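Local coordinates for protein N-acetylglucosamine-6-phosphate deacetylase (Mycobacterium smegmatis, PDB 6FV4) that probably catalyses the metal-dependent removal of the acetyl group from N-acetylglucosamine 6-phosphate, a step in amino-sugar metabolism, at residues A106-A111 / S121-Q126; S143-R146 / Q151-L154; V177-E182 / A191-A196; N228-I233 / V242-D247. The protein carries 1 engineered substitution. One frame throughout, in Å; residues are numbered along the deposited sequence.

Interaction 1: residues A106-A111 / S121-Q126; sequences ASLVTA and SGLARQ
A106 and L123 bring the two backbones closest, their CA atoms 8.1 Å apart, where strand segment 106-111 packs against the helix that carries 121-126. At that separation no backbone bond links the segments, and the space between them is bridged by side chains alone. The extended backbone of the strand alternates its side chains, directing A106 and L108 to the helix and S107 to the other face. L123 answers from the helix, and one of its methyls does all the close touching: CD1 of L123 lies 3.7 Å from CD2 of L108 and 4.1 Å from CB of A106. The two leucines meet tip to tip. In each, CG stands anti to the carbonyl carbon (chi1 -62° in L108, -79° in L123), which directs the branched ends into the gap. Alanine suits position 106, since its single methyl is enough to meet CD1 at the point where the backbones come closest.

The contact joins the first strand and the helix of the beta-alpha-beta unit made by strand 104-109, helix 113-129 and strand 134-138, in the barrel fold of the metal-dependent hydrolases. The helix covers the outer face of the strand, and L123 also rests on I135 of the next strand, so that it sits over two neighbouring strands. On the inner face, S107 touches H72 and H74, both zinc ligands, and its OG is hydrogen-bonded to ND1 of H136. Further along the helix, exposed R125 forms a salt bridge with D86, while buried Q126 hydrogen-bonds to D86 and T89.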
loop_
_atom_site.group_PDB
_atom_site.type_symbol
_atom_site.label_atom_id
_atom_site.label_comp_id
_atom_site.label_asym_id
_atom_site.label_seq_id
_atom_site.Cartn_x
_atom_site.Cartn_y
_atom_site.Cartn_z
ATOM N N ALA B 106 -18.245 -17.694 13.738
ATOM C CA ALA B 106 -18.609 -16.995 14.960
ATOM C C ALA B 106 -17.362 -16.766 15.798
ATOM O O ALA B 106 -16.594 -17.696 16.039
ATOM C CB ALA B 106 -19.656 -17.788 15.744
ATOM N N SER B 107 -17.153 -15.529 16.224
ATOM C CA SER B 107 -15.945 -15.137 16.932
ATOM C C SER B 107 -16.211 -15.024 18.423
ATOM O O SER B 107 -17.272 -14.554 18.843
ATOM C CB SER B 107 -15.403 -13.789 16.435
ATOM O OG SER B 107 -15.279 -13.743 15.030
ATOM N N LEU B 108 -15.207 -15.387 19.213
ATOM C CA LEU B 108 -15.245 -15.236 20.654
ATOM C C LEU B 108 -14.139 -14.290 21.073
ATOM O O LEU B 108 -12.998 -14.452 20.641
ATOM C CB LEU B 108 -15.048 -16.596 21.354
ATOM C CG LEU B 108 -16.078 -17.681 21.112
ATOM C CD1 LEU B 108 -15.624 -18.969 21.791
ATOM C CD2 LEU B 108 -17.418 -17.236 21.694
ATOM N N VAL B 109 -14.452 -13.342 21.959
ATOM C CA VAL B 109 -13.426 -12.432 22.465
ATOM C C VAL B 109 -12.673 -13.082 23.619
ATOM O O VAL B 109 -13.047 -14.159 24.093
ATOM C CB VAL B 109 -14.014 -11.084 22.918
ATOM C CG1 VAL B 109 -14.695 -10.369 21.762
ATOM C CG2 VAL B 109 -14.962 -11.292 24.089
ATOM N N THR B 110 -11.611 -12.413 24.071
ATOM C CA THR B 110 -10.792 -12.888 25.180
ATOM C C THR B 110 -11.658 -13.281 26.371
ATOM O O THR B 110 -12.518 -12.517 26.815
ATOM C CB THR B 110 -9.783 -11.805 25.586
ATOM O OG1 THR B 110 -8.788 -11.663 24.563
ATOM C CG2 THR B 110 -9.085 -12.165 26.872
ATOM N N ALA B 111 -11.445 -14.495 26.863
ATOM C CA ALA B 111 -12.211 -15.014 27.990
ATOM C C ALA B 111 -11.304 -15.842 28.888
ATOM O O ALA B 111 -10.215 -16.267 28.491
ATOM C CB ALA B 111 -13.405 -15.861 27.525
ATOM N N SER B 121 -17.285 -25.290 23.543
ATOM C CA SER B 121 -18.130 -26.483 23.552
ATOM C C SER B 121 -19.535 -26.184 23.043
ATOM O O SER B 121 -20.074 -26.920 22.209
ATOM C CB SER B 121 -18.209 -27.075 24.968
ATOM O OG SER B 121 -17.003 -27.717 25.322
ATOM N N GLY B 122 -20.148 -25.106 23.543
ATOM C CA GLY B 122 -21.496 -24.761 23.109
ATOM C C GLY B 122 -21.588 -24.319 21.655
ATOM O O GLY B 122 -22.566 -24.630 20.961
ATOM N N LEU B 123 -20.598 -23.561 21.172
ATOM C CA LEU B 123 -20.666 -23.148 19.772
ATOM C C LEU B 123 -20.389 -24.324 18.837
ATOM O O LEU B 123 -20.943 -24.380 17.732
ATOM C CB LEU B 123 -19.686 -21.995 19.490
ATOM C CG LEU B 123 -20.046 -20.565 19.900
ATOM C CD1 LEU B 123 -19.006 -19.560 19.351
ATOM C CD2 LEU B 123 -21.438 -20.186 19.410
ATOM N N ALA B 124 -19.539 -25.269 19.253
ATOM C CA ALA B 124 -19.270 -26.439 18.413
ATOM C C ALA B 124 -20.552 -27.215 18.118
ATOM O O ALA B 124 -20.711 -27.776 17.031
ATOM C CB ALA B 124 -18.246 -27.352 19.091
ATOM N N ARG B 125 -21.483 -27.248 19.071
ATOM C CA ARG B 125 -22.760 -27.914 18.834
ATOM C C ARG B 125 -23.576 -27.178 17.773
ATOM O O ARG B 125 -24.266 -27.801 16.950
ATOM C CB ARG B 125 -23.536 -28.024 20.152
ATOM C CG ARG B 125 -24.910 -28.653 20.003
ATOM C CD ARG B 125 -25.607 -28.831 21.364
ATOM N NE ARG B 125 -27.048 -28.892 21.155
ATOM C CZ ARG B 125 -27.844 -27.831 21.221
ATOM N NH1 ARG B 125 -27.330 -26.644 21.525
ATOM N NH2 ARG B 125 -29.149 -27.956 20.996
ATOM N N GLN B 126 -23.504 -25.852 17.759
ATOM C CA GLN B 126 -24.211 -25.124 16.709
ATOM C C GLN B 126 -23.499 -25.198 15.362
ATOM O O GLN B 126 -24.162 -25.123 14.322
ATOM C CB GLN B 126 -24.432 -23.683 17.147
ATOM C CG GLN B 126 -25.609 -23.579 18.116
ATOM C CD GLN B 126 -25.370 -22.567 19.183
ATOM O OE1 GLN B 126 -24.438 -21.771 19.091
ATOM N NE2 GLN B 126 -26.214 -22.569 20.205
#

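Interaction 2: residues S143-R146 / Q151-L154; sequences STLR and QPVL
L145 and P152 meet through one methyl and one ring carbon: CD2 of L145 lies 3.8 Å from CB of the proline. The CA atoms of the two residues are 6.7 Å apart, and the side chains cross obliquely. L145 starts out pointing past the other segment, but with CG anti to its carbonyl carbon (chi1 -51°) the branched end swings across to P152. Beside this patch the carbonyl O of T144 approaches the same CB at 4.2 Å, which is packing and nothing more.

The inner side is firmer. T144 is buried, and its OG1 accepts the backbone N-H of R146 at 3.2 Å in a nearly straight bond (169°), an ST turn that ties T144 to R146. E206 grips the same region twice, hydrogen-bonding to OG1 of T144 and forming a salt bridge with R146. By contrast, L145 is exposed to solvent and P152 only partly covered. In the second segment N of L154 bonds to O of Q151 at 3.2 Å.

Between the segments the loop carries A149, a predicted substrate residue, and H150, a cadmium ligand. A small greasy contact without hydrogen bonds implies modest cohesion here, and 143-146 is probably held more by its bonds to E206 than by this apolar touch.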
loop_
_atom_site.group_PDB
_atom_site.type_symbol
_atom_site.label_atom_id
_atom_site.label_comp_id
_atom_site.label_asym_id
_atom_site.label_seq_id
_atom_site.Cartn_x
_atom_site.Cartn_y
_atom_site.Cartn_z
ATOM N N SER B 143 -2.342 -9.085 22.703
ATOM C CA SER B 143 -1.487 -8.163 23.441
ATOM C C SER B 143 -1.577 -6.743 22.906
ATOM O O SER B 143 -0.596 -6.217 22.379
ATOM C CB SER B 143 -0.032 -8.629 23.395
ATOM O OG SER B 143 0.714 -8.032 24.442
ATOM N N THR B 144 -2.739 -6.110 23.022
ATOM C CA THR B 144 -2.800 -4.680 22.756
ATOM C C THR B 144 -3.784 -4.035 23.719
ATOM O O THR B 144 -4.729 -4.675 24.202
ATOM C CB THR B 144 -3.182 -4.357 21.298
ATOM O OG1 THR B 144 -2.991 -2.959 21.064
ATOM C CG2 THR B 144 -4.641 -4.693 21.017
ATOM N N LEU B 145 -3.524 -2.763 24.015
ATOM C CA LEU B 145 -4.423 -1.930 24.798
ATOM C C LEU B 145 -5.089 -0.858 23.948
ATOM O O LEU B 145 -5.803 -0.005 24.488
ATOM C CB LEU B 145 -3.669 -1.288 25.968
ATOM C CG LEU B 145 -2.842 -2.237 26.838
ATOM C CD1 LEU B 145 -2.335 -1.540 28.105
ATOM C CD2 LEU B 145 -3.651 -3.495 27.192
ATOM N N ARG B 146 -4.862 -0.876 22.635
ATOM C CA ARG B 146 -5.431 0.128 21.749
ATOM C C ARG B 146 -6.951 0.006 21.715
ATOM O O ARG B 146 -7.531 -1.008 22.125
ATOM C CB ARG B 146 -4.855 -0.005 20.334
ATOM C CG ARG B 146 -3.378 0.334 20.253
ATOM C CD ARG B 146 -2.763 0.058 18.880
ATOM N NE ARG B 146 -1.321 0.265 18.958
ATOM C CZ ARG B 146 -0.716 1.426 18.729
ATOM N NH1 ARG B 146 -1.422 2.484 18.360
ATOM N NH2 ARG B 146 0.601 1.520 18.857
ATOM N N GLN B 151 -11.230 -7.571 26.164
ATOM C CA GLN B 151 -11.080 -7.653 27.621
ATOM C C GLN B 151 -9.607 -7.876 27.946
ATOM O O GLN B 151 -9.175 -9.003 28.224
ATOM C CB GLN B 151 -11.972 -8.753 28.208
ATOM C CG GLN B 151 -11.840 -8.920 29.733
ATOM C CD GLN B 151 -12.616 -7.868 30.512
ATOM O OE1 GLN B 151 -12.331 -7.600 31.683
ATOM N NE2 GLN B 151 -13.604 -7.266 29.861
ATOM N N PRO B 152 -8.798 -6.807 27.916
ATOM C CA PRO B 152 -7.334 -6.978 28.020
ATOM C C PRO B 152 -6.824 -7.485 29.371
ATOM O O PRO B 152 -5.661 -7.905 29.436
ATOM C CB PRO B 152 -6.780 -5.569 27.719
ATOM C CG PRO B 152 -7.942 -4.642 27.814
ATOM C CD PRO B 152 -9.167 -5.445 27.488
ATOM N N VAL B 153 -7.616 -7.475 30.446
ATOM C CA VAL B 153 -7.060 -8.007 31.690
ATOM C C VAL B 153 -6.954 -9.532 31.654
ATOM O O VAL B 153 -6.218 -10.116 32.458
ATOM C CB VAL B 153 -7.856 -7.537 32.927
ATOM C CG1 VAL B 153 -7.573 -6.064 33.216
ATOM C CG2 VAL B 153 -9.350 -7.784 32.758
ATOM N N LEU B 154 -7.640 -10.200 30.729
ATOM C CA LEU B 154 -7.551 -11.654 30.621
ATOM C C LEU B 154 -6.593 -12.117 29.527
ATOM O O LEU B 154 -6.424 -13.330 29.343
ATOM C CB LEU B 154 -8.938 -12.262 30.377
ATOM C CG LEU B 154 -10.009 -12.145 31.469
ATOM C CD1 LEU B 154 -11.409 -12.190 30.849
ATOM C CD2 LEU B 154 -9.854 -13.237 32.533
#

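Interaction 3: residues V177-E182 / A191-A196; sequences VTIAPE and AQLVNA
L193 sets its two methyls on two strand residues: CD2 meets V177, while CD1 lies between V177 and I179. CG of the leucine is anti to its carbonyl carbon (chi1 -67°), which sends the fork off the helix toward the strand. There CD2 lies 3.8 Å from CG2 of V177, while CD1 reaches 3.9 Å from CG1 of I179 and equally 3.9 Å from CB of V177.

The strand residues present themselves differently. V177 has CG1 anti to its backbone N (chi1 176°), which leaves CG2 placed to meet CD2, and its side chain crosses that of L193 at about a right angle. I179 instead turns its CG1 branch toward the helix and meets the leucine tip to tip. Beta-branched residues suit an extended strand, whereas leucine, branching one carbon later, is well accommodated in a helix and still spans the gap.

Strand 174-179, helix 186-195 and strand 199-202 form a beta-alpha-beta unit of the hydrolase barrel. T178, on the strand's other face, has its OG1 hydrogen-bonded to H136 and T224, and L193 is also packed against I163 of helix 160-170. With all three touching residues buried and purely aliphatic, shape and the hydrophobic effect hold helix to strand, without any directional bond between them.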
loop_
_atom_site.group_PDB
_atom_site.type_symbol
_atom_site.label_atom_id
_atom_site.label_comp_id
_atom_site.label_asym_id
_atom_site.label_seq_id
_atom_site.Cartn_x
_atom_site.Cartn_y
_atom_site.Cartn_z
ATOM N N VAL B 177 -7.781 -18.706 14.846
ATOM C CA VAL B 177 -7.321 -18.212 16.144
ATOM C C VAL B 177 -6.412 -17.006 15.916
ATOM O O VAL B 177 -5.391 -17.117 15.227
ATOM C CB VAL B 177 -6.577 -19.300 16.936
ATOM C CG1 VAL B 177 -6.012 -18.731 18.258
ATOM C CG2 VAL B 177 -7.514 -20.472 17.226
ATOM N N THR B 178 -6.772 -15.864 16.502
ATOM C CA THR B 178 -5.950 -14.652 16.431
ATOM C C THR B 178 -4.832 -14.706 17.472
ATOM O O THR B 178 -5.084 -14.966 18.659
ATOM C CB THR B 178 -6.806 -13.409 16.655
ATOM O OG1 THR B 178 -7.745 -13.282 15.582
ATOM C CG2 THR B 178 -5.930 -12.149 16.692
ATOM N N ILE B 179 -3.597 -14.485 17.019
ATOM C CA ILE B 179 -2.391 -14.586 17.834
ATOM C C ILE B 179 -1.644 -13.260 17.741
ATOM O O ILE B 179 -1.353 -12.789 16.636
ATOM C CB ILE B 179 -1.494 -15.748 17.362
ATOM C CG1 ILE B 179 -2.200 -17.084 17.565
ATOM C CG2 ILE B 179 -0.164 -15.780 18.119
ATOM C CD1 ILE B 179 -2.456 -17.364 19.023
ATOM N N ALA B 180 -1.335 -12.661 18.891
ATOM C CA ALA B 180 -0.416 -11.530 18.926
ATOM C C ALA B 180 1.013 -12.060 18.872
ATOM O O ALA B 180 1.421 -12.801 19.775
ATOM C CB ALA B 180 -0.630 -10.687 20.183
ATOM N N PRO B 181 1.797 -11.723 17.837
ATOM C CA PRO B 181 3.073 -12.425 17.605
ATOM C C PRO B 181 4.182 -12.136 18.612
ATOM O O PRO B 181 5.214 -12.816 18.545
ATOM C CB PRO B 181 3.488 -11.944 16.205
ATOM C CG PRO B 181 2.247 -11.491 15.562
ATOM C CD PRO B 181 1.394 -10.929 16.660
ATOM N N GLU B 182 4.030 -11.167 19.522
ATOM C CA GLU B 182 5.129 -10.793 20.404
ATOM C C GLU B 182 5.071 -11.456 21.778
ATOM O O GLU B 182 6.043 -11.347 22.534
ATOM C CB GLU B 182 5.194 -9.265 20.573
ATOM C CG GLU B 182 4.104 -8.647 21.442
ATOM C CD GLU B 182 2.827 -8.357 20.670
ATOM O OE1 GLU B 182 2.509 -9.125 19.732
ATOM O OE2 GLU B 182 2.133 -7.376 21.007
ATOM N N ALA B 191 2.600 -22.541 15.086
ATOM C CA ALA B 191 2.931 -23.840 14.513
ATOM C C ALA B 191 1.958 -24.904 15.002
ATOM O O ALA B 191 1.545 -25.783 14.235
ATOM C CB ALA B 191 4.370 -24.226 14.860
ATOM N N GLN B 192 1.559 -24.814 16.269
ATOM C CA GLN B 192 0.622 -25.780 16.842
ATOM C C GLN B 192 -0.740 -25.685 16.166
ATOM O O GLN B 192 -1.361 -26.708 15.847
ATOM C CB GLN B 192 0.494 -25.533 18.347
ATOM C CG GLN B 192 -0.089 -26.692 19.149
ATOM C CD GLN B 192 -0.444 -26.276 20.566
ATOM O OE1 GLN B 192 -0.075 -25.186 21.019
ATOM N NE2 GLN B 192 -1.177 -27.133 21.270
ATOM N N LEU B 193 -1.207 -24.458 15.913
ATOM C CA LEU B 193 -2.511 -24.268 15.287
ATOM C C LEU B 193 -2.534 -24.807 13.867
ATOM O O LEU B 193 -3.487 -25.487 13.475
ATOM C CB LEU B 193 -2.881 -22.784 15.317
ATOM C CG LEU B 193 -3.117 -22.324 16.750
ATOM C CD1 LEU B 193 -2.960 -20.809 16.856
ATOM C CD2 LEU B 193 -4.483 -22.786 17.250
ATOM N N VAL B 194 -1.497 -24.515 13.077
ATOM C CA VAL B 194 -1.471 -24.952 11.682
ATOM C C VAL B 194 -1.424 -26.473 11.595
ATOM O O VAL B 194 -2.085 -27.081 10.745
ATOM C CB VAL B 194 -0.286 -24.304 10.943
ATOM C CG1 VAL B 194 -0.050 -24.990 9.605
ATOM C CG2 VAL B 194 -0.544 -22.834 10.759
ATOM N N ASN B 195 -0.659 -27.109 12.481
ATOM C CA ASN B 195 -0.582 -28.566 12.474
ATOM C C ASN B 195 -1.924 -29.199 12.815
ATOM O O ASN B 195 -2.236 -30.280 12.316
ATOM C CB ASN B 195 0.495 -29.045 13.444
ATOM C CG ASN B 195 1.895 -28.726 12.958
ATOM O OD1 ASN B 195 2.121 -28.529 11.762
ATOM N ND2 ASN B 195 2.844 -28.674 13.886
ATOM N N ALA B 196 -2.744 -28.520 13.614
ATOM C CA ALA B 196 -4.090 -28.971 13.923
ATOM C C ALA B 196 -5.110 -28.584 12.861
ATOM O O ALA B 196 -6.305 -28.830 13.060
ATOM C CB ALA B 196 -4.524 -28.410 15.279
#

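Interaction 4: residues N228-I233 / V242-D247; sequences NAMRPI and VALTED
I233 and V242 make the closer of two buried contacts: CG2 of the valine sits 3.9 Å from CG1 of I233 and 4.0 Å from its CD1, the side chains crossing at about a right angle. A second contact joins CE of M230 to CD1 of L244 at 4.1 Å. Methionine suits this place because its long chain runs out extended, with CG anti to the backbone N (chi1 174°), and then bends at the sulfur (chi3 -69°) to deliver the terminal methyl to the leucine. No hydrogen bond links the segments, so the loop lies on the helix through apolar side chains.

Around this first shell, L244 also touches T212 of helix 209-217 and V252 of strand 251-255, and I233 rests on F227. The second subunit also packs here: I265 of the second subunit lies on I233, A264 of the second subunit on V242, and R267 of the second subunit forms a salt bridge with E246. On the loop itself, the backbone of A229 bonds to that of T205, and ND2 of N228 to O of H260, also a predicted substrate residue.

N228 and A229 are predicted to bind substrate, consistent with the loops that follow barrel strands and shape the active site in metal-dependent hydrolases, here packed beside a subunit interface.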
loop_
_atom_site.group_PDB
_atom_site.type_symbol
_atom_site.label_atom_id
_atom_site.label_comp_id
_atom_site.label_asym_id
_atom_site.label_seq_id
_atom_site.Cartn_x
_atom_site.Cartn_y
_atom_site.Cartn_z
ATOM N N ASN B 228 -6.984 -1.981 12.588
ATOM C CA ASN B 228 -7.686 -1.877 13.870
ATOM C C ASN B 228 -6.989 -2.726 14.917
ATOM O O ASN B 228 -6.592 -3.860 14.642
ATOM C CB ASN B 228 -9.148 -2.307 13.751
ATOM C CG ASN B 228 -9.924 -1.446 12.796
ATOM O OD1 ASN B 228 -10.499 -1.938 11.820
ATOM N ND2 ASN B 228 -9.929 -0.143 13.051
ATOM N N ALA B 229 -6.826 -2.160 16.120
ATOM C CA ALA B 229 -6.197 -2.855 17.252
ATOM C C ALA B 229 -4.793 -3.334 16.894
ATOM O O ALA B 229 -4.379 -4.440 17.235
ATOM C CB ALA B 229 -7.059 -4.021 17.741
ATOM N N MET B 230 -4.043 -2.483 16.212
ATOM C CA MET B 230 -2.783 -2.890 15.624
ATOM C C MET B 230 -1.859 -1.682 15.607
ATOM O O MET B 230 -2.322 -0.553 15.441
ATOM C CB MET B 230 -3.050 -3.429 14.213
ATOM C CG MET B 230 -1.857 -3.775 13.376
ATOM S SD MET B 230 -2.475 -4.456 11.817
ATOM C CE MET B 230 -3.171 -6.010 12.394
ATOM N N ARG B 231 -0.572 -1.923 15.814
ATOM C CA ARG B 231 0.411 -0.853 15.730
ATOM C C ARG B 231 0.364 -0.204 14.344
ATOM O O ARG B 231 0.221 -0.904 13.339
ATOM C CB ARG B 231 1.802 -1.420 16.014
ATOM C CG ARG B 231 2.940 -0.452 15.826
ATOM C CD ARG B 231 4.270 -1.173 15.924
ATOM N NE ARG B 231 4.544 -1.620 17.282
ATOM C CZ ARG B 231 5.649 -1.318 17.957
ATOM N NH1 ARG B 231 6.588 -0.565 17.397
ATOM N NH2 ARG B 231 5.812 -1.772 19.192
ATOM N N PRO B 232 0.445 1.121 14.249
ATOM C CA PRO B 232 0.367 1.775 12.939
ATOM C C PRO B 232 1.647 1.613 12.126
ATOM O O PRO B 232 2.684 1.153 12.613
ATOM C CB PRO B 232 0.138 3.248 13.294
ATOM C CG PRO B 232 0.790 3.393 14.629
ATOM C CD PRO B 232 0.478 2.109 15.345
ATOM N N ILE B 233 1.547 2.029 10.859
ATOM C CA ILE B 233 2.705 2.089 9.967
ATOM C C ILE B 233 3.538 3.317 10.303
ATOM O O ILE B 233 3.027 4.447 10.322
ATOM C CB ILE B 233 2.266 2.128 8.496
ATOM C CG1 ILE B 233 1.448 0.882 8.126
ATOM C CG2 ILE B 233 3.493 2.240 7.566
ATOM C CD1 ILE B 233 0.721 1.035 6.782
ATOM N N VAL B 242 2.296 -3.949 7.338
ATOM C CA VAL B 242 3.115 -4.007 6.130
ATOM C C VAL B 242 3.639 -5.416 5.899
ATOM O O VAL B 242 3.622 -5.910 4.763
ATOM C CB VAL B 242 4.246 -2.959 6.196
ATOM C CG1 VAL B 242 5.280 -3.187 5.090
ATOM C CG2 VAL B 242 3.642 -1.557 6.070
ATOM N N ALA B 243 4.082 -6.099 6.972
ATOM C CA ALA B 243 4.416 -7.519 6.866
ATOM C C ALA B 243 3.237 -8.317 6.333
ATOM O O ALA B 243 3.407 -9.197 5.478
ATOM C CB ALA B 243 4.865 -8.072 8.227
ATOM N N LEU B 244 2.029 -7.992 6.790
ATOM C CA LEU B 244 0.842 -8.731 6.364
ATOM C C LEU B 244 0.470 -8.447 4.910
ATOM O O LEU B 244 0.061 -9.365 4.186
ATOM C CB LEU B 244 -0.330 -8.428 7.300
ATOM C CG LEU B 244 -0.218 -9.043 8.706
ATOM C CD1 LEU B 244 -1.156 -8.322 9.667
ATOM C CD2 LEU B 244 -0.546 -10.541 8.677
ATOM N N THR B 245 0.593 -7.188 4.452
ATOM C CA THR B 245 0.275 -6.908 3.056
ATOM C C THR B 245 1.364 -7.392 2.113
ATOM O O THR B 245 1.072 -7.697 0.950
ATOM C CB THR B 245 0.026 -5.412 2.827
ATOM O OG1 THR B 245 1.108 -4.641 3.357
ATOM C CG2 THR B 245 -1.267 -4.970 3.491
ATOM N N GLU B 246 2.600 -7.493 2.604
ATOM C CA GLU B 246 3.734 -7.833 1.759
ATOM C C GLU B 246 3.700 -9.294 1.310
ATOM O O GLU B 246 4.062 -9.598 0.171
ATOM C CB GLU B 246 5.010 -7.507 2.526
ATOM C CG GLU B 246 6.235 -8.320 2.223
ATOM C CD GLU B 246 7.407 -7.890 3.099
ATOM O OE1 GLU B 246 7.610 -8.477 4.181
ATOM O OE2 GLU B 246 8.105 -6.933 2.716
ATOM N N ASP B 247 3.249 -10.209 2.176
ATOM C CA ASP B 247 3.406 -11.643 1.940
ATOM C C ASP B 247 2.185 -12.248 1.240
ATOM O O ASP B 247 1.059 -12.144 1.737
ATOM C CB ASP B 247 3.654 -12.355 3.261
ATOM C CG ASP B 247 4.145 -13.775 3.062
ATOM O OD1 ASP B 247 3.385 -14.588 2.485
ATOM O OD2 ASP B 247 5.299 -14.054 3.446
#

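Overall arrangement
Interactions 1 and 3 are equivalent in kind: in each a helix leucine covers two residues of a barrel strand, fully buried, in two separate beta-alpha-beta units of the barrel, the contact centres about 17 Å apart. Interaction 2 is the surface member, a partly exposed loop contact, yet it touches all three others: T110 meets Q151 and L154, S143 packs on A180 and E182, and R146 lies against M230, R231 and P232. Interaction 4 is buried like the strand-helix pairs, but joins a loop to a helix and also meets the second subunit. All four contacts are apolar, but their polar flanks differ: S107 beside zinc ligands in interaction 1, E206 bonds in 2, predicted substrate residues in 4.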